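Local coordinates for N-acetylmuramoyl-L-alanine amidase (Mycobacteroides abscessus, PDB 7AGL), which probably hydrolyses, with a bound zinc ion, the amide bond between N-acetylmuramic acid and L-alanine in the peptidoglycan of the bacterial cell wall, at residues 21-26 with 81-86; 165-170 with 177-182; 191-196 with 200-205. All blocks are in the same frame, centred on the assembly; numbering follows the deposited sequence. Where two conformers were deposited one is given.

The three contacts follow one another along the chain, each closing before the next opens. Contact 1, a meeting of two surface loops, lies about 19 Å from contact 2 and about 26 Å from contact 3 between centres. Contact 2 sets the short helix 168-171 against strand 177-184 of the mixed sheet; the side chain of L179 on that strand lies about 6 Å from the zinc ion. Helix 87-96 starts directly after contact 1 and supplies E94 to K177. Contact 3, about 20 Å from contact 2, touches it where L182 O meets the ring of Y203. Together they join a peripheral loop and the C-terminal helix to the mixed sheet, whose strand 101-108 carries the zinc ligand H106.

Contact 1: 21-26 with 81-86; sequences DSSINN and NKLGPC
The side chain of L83 makes all the close contacts between 21-26 and 81-86, reaching D21, S23 and I24 with its two methyl groups. The apolar part is small: I24 CG2 lies 4.1 Å from L83 CD1, while the rest of the isoleucine leads away. L83 holds CG anti to its backbone N (chi1 -166°), which swings the forked end off its own loop and over the facing turn.

The remaining contacts set carbon against oxygen. The fork straddles the hydroxyl of S23, with OG of S23 3.8 Å from CD2 of L83 and at a similar separation from CD1. Beside it, OD1 of D21 comes to 3.9 Å from CD1 of L83, the aspartate side chain crossing the leucine at about a right angle. No hydrogen bond joins the two segments, so these are van der Waals contacts of methyl groups against a polar rim.

Hydrogen bonds within 21-26 hold that rim in place. The backbone N of S23 donates to OD1 of D21 at 2.8 Å, with an N-H...O angle of 146°, and meets the oxygen from above the carboxylate plane. The hydroxyl of S23 also bonds to OD1, although the modelled separation is so short that its exact value is doubtful. I24 N to D21 O, at 3.2 Å, is the first of three consecutive i+3 backbone bonds.

Further links tie both loops to the region around C38: C86 forms a disulfide with C38, and I24 pairs through its backbone with Q39. C86 stands at the N-cap position of helix 87-96. The arrangement is an Asx turn, with D21 bonding to the amide two residues on, opening a short 3-10 segment, 22-25, that L83 packs against at the protein surface.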
loop_
_atom_site.group_PDB
_atom_site.type_symbol
_atom_site.label_atom_id
_atom_site.label_comp_id
_atom_site.label_asym_id
_atom_site.label_seq_id
_atom_site.Cartn_x
_atom_site.Cartn_y
_atom_site.Cartn_z
ATOM N N ASP A 21 -20.241 -3.521 4.638
ATOM C CA ASP A 21 -21.433 -4.273 5.019
ATOM C C ASP A 21 -21.041 -5.749 5.032
ATOM O O ASP A 21 -19.866 -6.085 4.862
ATOM C CB ASP A 21 -22.621 -3.965 4.090
ATOM C CG ASP A 21 -22.376 -4.384 2.646
ATOM O OD1 ASP A 21 -21.544 -5.281 2.374
ATOM O OD2 ASP A 21 -23.025 -3.793 1.761
ATOM N N SER A 22 -22.018 -6.647 5.193
ATOM C CA SER A 22 -21.633 -8.049 5.379
ATOM C C SER A 22 -21.111 -8.697 4.104
ATOM O O SER A 22 -20.617 -9.830 4.163
ATOM C CB SER A 22 -22.801 -8.864 5.954
ATOM O OG SER A 22 -23.909 -8.912 5.080
ATOM N N SER A 23 -21.187 -8.015 2.959
ATOM C CA SER A 23 -20.600 -8.573 1.746
ATOM C C SER A 23 -19.089 -8.709 1.855
ATOM O O SER A 23 -18.491 -9.511 1.123
ATOM C CB SER A 23 -20.945 -7.715 0.526
ATOM O OG SER A 23 -20.286 -6.459 0.588
ATOM N N ILE A 24 -18.440 -7.948 2.741
ATOM C CA ILE A 24 -16.987 -8.060 2.817
ATOM C C ILE A 24 -16.544 -9.406 3.369
ATOM O O ILE A 24 -15.364 -9.757 3.258
ATOM C CB ILE A 24 -16.329 -6.947 3.661
ATOM C CG1 ILE A 24 -16.671 -7.094 5.145
ATOM C CG2 ILE A 24 -16.683 -5.558 3.118
ATOM C CD1 ILE A 24 -15.808 -6.185 6.065
ATOM N N ASN A 25 -17.460 -10.177 3.946
ATOM C CA ASN A 25 -17.127 -11.488 4.487
ATOM C C ASN A 25 -17.193 -12.603 3.450
ATOM O O ASN A 25 -16.804 -13.739 3.755
ATOM C CB ASN A 25 -18.061 -11.819 5.651
ATOM C CG ASN A 25 -17.891 -10.863 6.806
ATOM O OD1 ASN A 25 -16.779 -10.430 7.105
ATOM N ND2 ASN A 25 -18.993 -10.515 7.454
ATOM N N ASN A 26 -17.688 -12.320 2.250
ATOM C CA ASN A 26 -17.726 -13.327 1.203
ATOM C C ASN A 26 -16.305 -13.680 0.781
ATOM O O ASN A 26 -15.417 -12.825 0.748
ATOM C CB ASN A 26 -18.545 -12.816 0.023
ATOM C CG ASN A 26 -20.030 -12.712 0.359
ATOM O OD1 ASN A 26 -20.551 -13.474 1.179
ATOM N ND2 ASN A 26 -20.712 -11.768 -0.266
ATOM N N ASN A 81 -16.207 6.888 1.748
ATOM C CA ASN A 81 -17.393 6.765 2.587
ATOM C C ASN A 81 -18.386 5.697 2.147
ATOM O O ASN A 81 -19.425 5.571 2.798
ATOM C CB ASN A 81 -18.100 8.132 2.708
ATOM C CG ASN A 81 -18.703 8.596 1.407
ATOM O OD1 ASN A 81 -19.846 8.264 1.085
ATOM N ND2 ASN A 81 -17.954 9.389 0.662
ATOM N N LYS A 82 -18.109 4.907 1.103
ATOM C CA LYS A 82 -19.006 3.846 0.651
ATOM C C LYS A 82 -18.226 2.546 0.489
ATOM O O LYS A 82 -16.985 2.522 0.526
ATOM C CB LYS A 82 -19.669 4.188 -0.687
ATOM C CG LYS A 82 -20.645 5.364 -0.638
ATOM C CD LYS A 82 -21.796 5.113 0.321
ATOM C CE LYS A 82 -22.721 6.329 0.346
ATOM N NZ LYS A 82 -23.912 6.136 1.206
ATOM N N LEU A 83 -18.977 1.457 0.293
ATOM C CA LEU A 83 -18.359 0.179 -0.056
ATOM C C LEU A 83 -17.430 0.365 -1.254
ATOM O O LEU A 83 -17.780 1.051 -2.219
ATOM C CB LEU A 83 -19.456 -0.846 -0.379
ATOM C CG LEU A 83 -19.047 -2.322 -0.437
ATOM C CD1 LEU A 83 -18.822 -2.871 0.965
ATOM C CD2 LEU A 83 -20.127 -3.119 -1.150
ATOM N N GLY A 84 -16.219 -0.192 -1.159
ATOM C CA GLY A 84 -15.266 -0.169 -2.249
ATOM C C GLY A 84 -15.030 -1.571 -2.790
ATOM O O GLY A 84 -15.675 -2.538 -2.361
ATOM N N PRO A 85 -14.116 -1.721 -3.748
ATOM C CA PRO A 85 -13.953 -3.029 -4.400
ATOM C C PRO A 85 -13.263 -4.043 -3.501
ATOM O O PRO A 85 -12.418 -3.700 -2.669
ATOM C CB PRO A 85 -13.093 -2.717 -5.634
ATOM C CG PRO A 85 -13.216 -1.237 -5.833
ATOM C CD PRO A 85 -13.382 -0.660 -4.451
ATOM N N CYS A 86 -13.639 -5.312 -3.693
ATOM C CA CYS A 86 -12.994 -6.428 -3.005
ATOM C C CYS A 86 -11.509 -6.510 -3.368
ATOM O O CYS A 86 -11.067 -5.999 -4.395
ATOM C CB CYS A 86 -13.670 -7.751 -3.382
ATOM S SG CYS A 86 -15.397 -7.936 -2.849
#

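Contact 2: 165-170 with 177-182; sequences SDLAGL and KVLVEL
This is a mixed contact, an apolar patch beside one lysine-to-carbonyl hydrogen bond, between the start of helix 168-171 and strand 177-184, an inner strand of the mixed sheet flanked by 101-108 and 118-122. In the apolar patch L167 CD1 meets L179 CD1 at 3.9 Å, methyl to methyl, with the two side chains crossing at about a right angle. L170 also crosses L179 at about a right angle, its CD2 4.0 Å from CB of L179, and it touches N120 of strand 118-122.

The polar part belongs to K177. Its chain is extended throughout, with CG anti to the backbone N (chi1 178°), and this carries the ammonium group across to the helix. There NZ of K177 bonds to the carbonyl O of G169 at 2.8 Å, approaching from above the carbonyl plane with a C=O...N angle of 115°. The same NZ forms a salt bridge with E94 of helix 87-96, so the buried lysine links strand, short helix and neighbouring helix. Its methylenes CD and CE also pass close to G169 O.

V178 points away, onto helix 132-147, while L179 touches H106, one of the zinc ligands. The result is an alternating strand, one face turned to helix 132-147 and the other to helix 168-171 and the metal site, consistent with the helix-flanked mixed sheet expected of a zinc-dependent amidase.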
loop_
_atom_site.group_PDB
_atom_site.type_symbol
_atom_site.label_atom_id
_atom_site.label_comp_id
_atom_site.label_asym_id
_atom_site.label_seq_id
_atom_site.Cartn_x
_atom_site.Cartn_y
_atom_site.Cartn_z
ATOM N N SER A 165 3.205 -14.576 1.679
ATOM C CA SER A 165 2.424 -15.356 0.730
ATOM C C SER A 165 0.921 -15.265 0.966
ATOM O O SER A 165 0.157 -15.840 0.179
ATOM C CB SER A 165 2.847 -16.824 0.798
ATOM O OG SER A 165 2.693 -17.300 2.121
ATOM N N ASP A 166 0.485 -14.571 2.023
ATOM C CA ASP A 166 -0.899 -14.606 2.472
ATOM C C ASP A 166 -1.764 -13.499 1.894
ATOM O O ASP A 166 -2.975 -13.526 2.118
ATOM C CB ASP A 166 -0.977 -14.541 4.006
ATOM C CG ASP A 166 -0.259 -13.317 4.604
ATOM O OD1 ASP A 166 0.848 -12.950 4.154
ATOM O OD2 ASP A 166 -0.813 -12.727 5.553
ATOM N N LEU A 167 -1.195 -12.548 1.148
ATOM C CA LEU A 167 -1.935 -11.369 0.694
ATOM C C LEU A 167 -2.388 -11.556 -0.751
ATOM O O LEU A 167 -1.568 -11.549 -1.670
ATOM C CB LEU A 167 -1.081 -10.111 0.839
ATOM C CG LEU A 167 -0.684 -9.778 2.274
ATOM C CD1 LEU A 167 -0.016 -8.405 2.342
ATOM C CD2 LEU A 167 -1.909 -9.851 3.170
ATOM N N ALA A 168 -3.707 -11.670 -0.943
ATOM C CA ALA A 168 -4.273 -11.814 -2.285
ATOM C C ALA A 168 -3.879 -10.651 -3.195
ATOM O O ALA A 168 -3.608 -10.849 -4.383
ATOM C CB ALA A 168 -5.801 -11.916 -2.195
ATOM N N GLY A 169 -3.822 -9.427 -2.657
ATOM C CA GLY A 169 -3.486 -8.298 -3.513
ATOM C C GLY A 169 -2.077 -8.388 -4.077
ATOM O O GLY A 169 -1.791 -7.844 -5.149
ATOM N N LEU A 170 -1.182 -9.080 -3.375
ATOM C CA LEU A 170 0.164 -9.296 -3.890
ATOM C C LEU A 170 0.223 -10.534 -4.774
ATOM O O LEU A 170 0.878 -10.516 -5.826
ATOM C CB LEU A 170 1.151 -9.437 -2.728
ATOM C CG LEU A 170 1.198 -8.199 -1.819
ATOM C CD1 LEU A 170 2.298 -8.374 -0.776
ATOM C CD2 LEU A 170 1.415 -6.922 -2.614
ATOM N N LYS A 177 4.633 -4.680 -7.959
ATOM C CA LYS A 177 3.708 -4.147 -6.969
ATOM C C LYS A 177 4.311 -4.300 -5.581
ATOM O O LYS A 177 4.958 -5.302 -5.286
ATOM C CB LYS A 177 2.344 -4.863 -7.041
ATOM C CG LYS A 177 1.345 -4.373 -5.972
ATOM C CD LYS A 177 0.004 -5.080 -6.081
ATOM C CE LYS A 177 -0.961 -4.536 -5.047
ATOM N NZ LYS A 177 -2.353 -5.084 -5.265
ATOM N N VAL A 178 4.091 -3.297 -4.730
ATOM C CA VAL A 178 4.428 -3.400 -3.320
ATOM C C VAL A 178 3.246 -2.891 -2.515
ATOM O O VAL A 178 2.427 -2.099 -3.004
ATOM C CB VAL A 178 5.728 -2.621 -2.958
ATOM C CG1 VAL A 178 6.928 -3.230 -3.679
ATOM C CG2 VAL A 178 5.583 -1.133 -3.288
ATOM N N LEU A 179 3.130 -3.392 -1.288
ATOM C CA LEU A 179 2.126 -2.926 -0.331
ATOM C C LEU A 179 2.912 -2.314 0.811
ATOM O O LEU A 179 3.606 -3.034 1.544
ATOM C CB LEU A 179 1.224 -4.068 0.152
ATOM C CG LEU A 179 0.021 -3.705 1.043
ATOM C CD1 LEU A 179 -0.970 -4.883 1.082
ATOM C CD2 LEU A 179 0.398 -3.296 2.481
ATOM N N VAL A 180 2.814 -0.993 0.956
ATOM C CA VAL A 180 3.577 -0.277 1.972
ATOM C C VAL A 180 2.671 -0.056 3.170
ATOM O O VAL A 180 1.671 0.656 3.067
ATOM C CB VAL A 180 4.119 1.061 1.446
ATOM C CG1 VAL A 180 4.981 1.731 2.517
ATOM C CG2 VAL A 180 4.949 0.833 0.173
ATOM N N GLU A 181 3.017 -0.667 4.300
ATOM C CA GLU A 181 2.449 -0.304 5.593
ATOM C C GLU A 181 3.291 0.858 6.128
ATOM O O GLU A 181 4.467 0.682 6.464
ATOM C CB GLU A 181 2.454 -1.508 6.536
ATOM C CG GLU A 181 1.485 -2.644 6.125
ATOM C CD GLU A 181 0.091 -2.441 6.658
ATOM O OE1 GLU A 181 -0.149 -1.358 7.241
ATOM O OE2 GLU A 181 -0.761 -3.360 6.498
ATOM N N LEU A 182 2.707 2.061 6.175
ATOM C CA LEU A 182 3.532 3.238 6.420
ATOM C C LEU A 182 3.887 3.407 7.890
ATOM O O LEU A 182 4.874 4.072 8.202
ATOM C CB LEU A 182 2.838 4.504 5.880
ATOM C CG LEU A 182 2.946 4.645 4.360
ATOM C CD1 LEU A 182 2.002 5.744 3.829
ATOM C CD2 LEU A 182 4.373 4.952 3.959
#

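Contact 3: 191-196 with 200-205; sequences SAMMTS and RSKYAQ
Helices 191-195 and 200-205 meet almost at right angles, their axes approaching to 9.1 Å with 89° between their directions, and the CA atoms of M194 and R200 are the nearest pair, 5.8 Å apart. The amide of R200 donates to S196 O at 3.0 Å, a bond of the first turn of the second helix, for which S196 is the N-cap residue.

R200 then folds back over the carbonyls of 194-196. Its chain bends at chi3 (-65°), which brings NH1 of R200 to 2.9 Å from the carbonyl O of M194. That oxygen lies at the edge of the guanidinium group, in its plane, whereas S196 O sits over one face, offset toward the rim.

Y203 fills the inside of the corner. In the conformer given, one of two for M193, the extended side chain runs across the ring: CE of M193 stands over the face, 3.9 Å from the centroid of the Y203 ring, in a CH-pi contact, with SD oblique to the ring, in a Met-aromatic contact. That part is less certain than the contact of CG of M194 with CE2 of Y203, at 3.9 Å. Beyond the pair, M194 packs on F54 of helix 51-68.

The chemistry implies a corner held by the R200-S196 backbone bond, an aromatic ring wedged among methionines, and an arginine whose positive charge would probably interact favourably with the partial negative charge of the carbonyls it meets.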
loop_
_atom_site.group_PDB
_atom_site.type_symbol
_atom_site.label_atom_id
_atom_site.label_comp_id
_atom_site.label_asym_id
_atom_site.label_seq_id
_atom_site.Cartn_x
_atom_site.Cartn_y
_atom_site.Cartn_z
ATOM N N SER A 191 0.876 7.588 14.945
ATOM C CA SER A 191 -0.457 8.184 14.933
ATOM C C SER A 191 -0.377 9.697 14.745
ATOM O O SER A 191 -1.140 10.287 13.967
ATOM C CB SER A 191 -1.195 7.857 16.229
ATOM O OG SER A 191 -2.398 8.630 16.332
ATOM N N ALA A 192 0.518 10.352 15.485
ATOM C CA ALA A 192 0.658 11.796 15.329
ATOM C C ALA A 192 0.991 12.165 13.889
ATOM O O ALA A 192 0.412 13.102 13.328
ATOM C CB ALA A 192 1.737 12.316 16.289
ATOM N N MET A 193 1.918 11.431 13.266
ATOM C CA MET A 193 2.291 11.756 11.890
ATOM C C MET A 193 1.162 11.443 10.913
ATOM O O MET A 193 0.927 12.210 9.970
ATOM C CB MET A 193 3.574 11.018 11.501
ATOM C CG MET A 193 4.226 11.568 10.234
ATOM S SD MET A 193 5.878 10.895 9.958
ATOM C CE MET A 193 6.130 11.356 8.244
ATOM N N MET A 194 0.438 10.338 11.129
ATOM C CA MET A 194 -0.681 9.984 10.248
ATOM C C MET A 194 -1.831 10.973 10.350
ATOM O O MET A 194 -2.548 11.201 9.368
ATOM C CB MET A 194 -1.210 8.598 10.599
ATOM C CG MET A 194 -0.230 7.518 10.245
ATOM S SD MET A 194 -0.709 5.959 10.989
ATOM C CE MET A 194 0.621 4.961 10.362
ATOM N N THR A 195 -2.049 11.529 11.539
ATOM C CA THR A 195 -3.141 12.457 11.760
ATOM C C THR A 195 -2.786 13.886 11.339
ATOM O O THR A 195 -3.661 14.755 11.319
ATOM C CB THR A 195 -3.534 12.378 13.243
ATOM O OG1 THR A 195 -3.715 11.003 13.615
ATOM C CG2 THR A 195 -4.821 13.137 13.549
ATOM N N SER A 196 -1.539 14.137 10.956
ATOM C CA SER A 196 -1.051 15.466 10.585
ATOM C C SER A 196 -1.134 15.644 9.082
ATOM O O SER A 196 -0.599 14.795 8.356
ATOM C CB SER A 196 0.404 15.643 11.010
ATOM O OG SER A 196 0.572 15.655 12.417
ATOM N N ARG A 200 1.142 13.375 6.439
ATOM C CA ARG A 200 0.692 12.625 5.270
ATOM C C ARG A 200 1.419 13.089 4.017
ATOM O O ARG A 200 1.782 12.265 3.163
ATOM C CB ARG A 200 -0.821 12.757 5.123
ATOM C CG ARG A 200 -1.561 12.106 6.289
ATOM C CD ARG A 200 -3.066 12.049 6.042
ATOM N NE ARG A 200 -3.724 13.362 5.971
ATOM C CZ ARG A 200 -4.222 13.988 7.034
ATOM N NH1 ARG A 200 -4.108 13.410 8.230
ATOM N NH2 ARG A 200 -4.827 15.175 6.909
ATOM N N SER A 201 1.697 14.392 3.926
ATOM C CA SER A 201 2.487 14.906 2.814
ATOM C C SER A 201 3.892 14.299 2.809
ATOM O O SER A 201 4.393 13.888 1.755
ATOM C CB SER A 201 2.535 16.438 2.880
ATOM O OG SER A 201 3.272 16.963 1.797
ATOM N N LYS A 202 4.546 14.235 3.979
ATOM C CA LYS A 202 5.883 13.634 4.047
ATOM C C LYS A 202 5.865 12.151 3.675
ATOM O O LYS A 202 6.761 11.675 2.969
ATOM C CB LYS A 202 6.474 13.809 5.447
ATOM C CG LYS A 202 7.057 15.164 5.722
ATOM C CD LYS A 202 7.830 15.116 7.026
ATOM C CE LYS A 202 9.294 15.479 6.818
ATOM N NZ LYS A 202 9.422 16.850 6.256
ATOM N N TYR A 203 4.882 11.396 4.177
ATOM C CA TYR A 203 4.721 10.012 3.727
ATOM C C TYR A 203 4.596 9.938 2.212
ATOM O O TYR A 203 5.240 9.109 1.554
ATOM C CB TYR A 203 3.474 9.390 4.354
ATOM C CG TYR A 203 3.598 8.931 5.788
ATOM C CD1 TYR A 203 4.703 8.199 6.230
ATOM C CD2 TYR A 203 2.584 9.209 6.696
ATOM C CE1 TYR A 203 4.791 7.763 7.548
ATOM C CE2 TYR A 203 2.660 8.776 8.002
ATOM C CZ TYR A 203 3.762 8.055 8.427
ATOM O OH TYR A 203 3.821 7.639 9.741
ATOM N N ALA A 204 3.743 10.790 1.640
ATOM C CA ALA A 204 3.484 10.710 0.207
ATOM C C ALA A 204 4.739 11.035 -0.592
ATOM O O ALA A 204 5.042 10.351 -1.576
ATOM C CB ALA A 204 2.337 11.653 -0.179
ATOM N N GLN A 205 5.465 12.093 -0.198
ATOM C CA GLN A 205 6.687 12.469 -0.911
ATOM C C GLN A 205 7.684 11.325 -0.912
ATOM O O GLN A 205 8.358 11.074 -1.922
ATOM C CB GLN A 205 7.316 13.700 -0.267
ATOM C CG GLN A 205 6.511 14.953 -0.440
ATOM C CD GLN A 205 7.158 16.114 0.268
ATOM O OE1 GLN A 205 8.344 16.400 0.055
ATOM N NE2 GLN A 205 6.397 16.779 1.135
#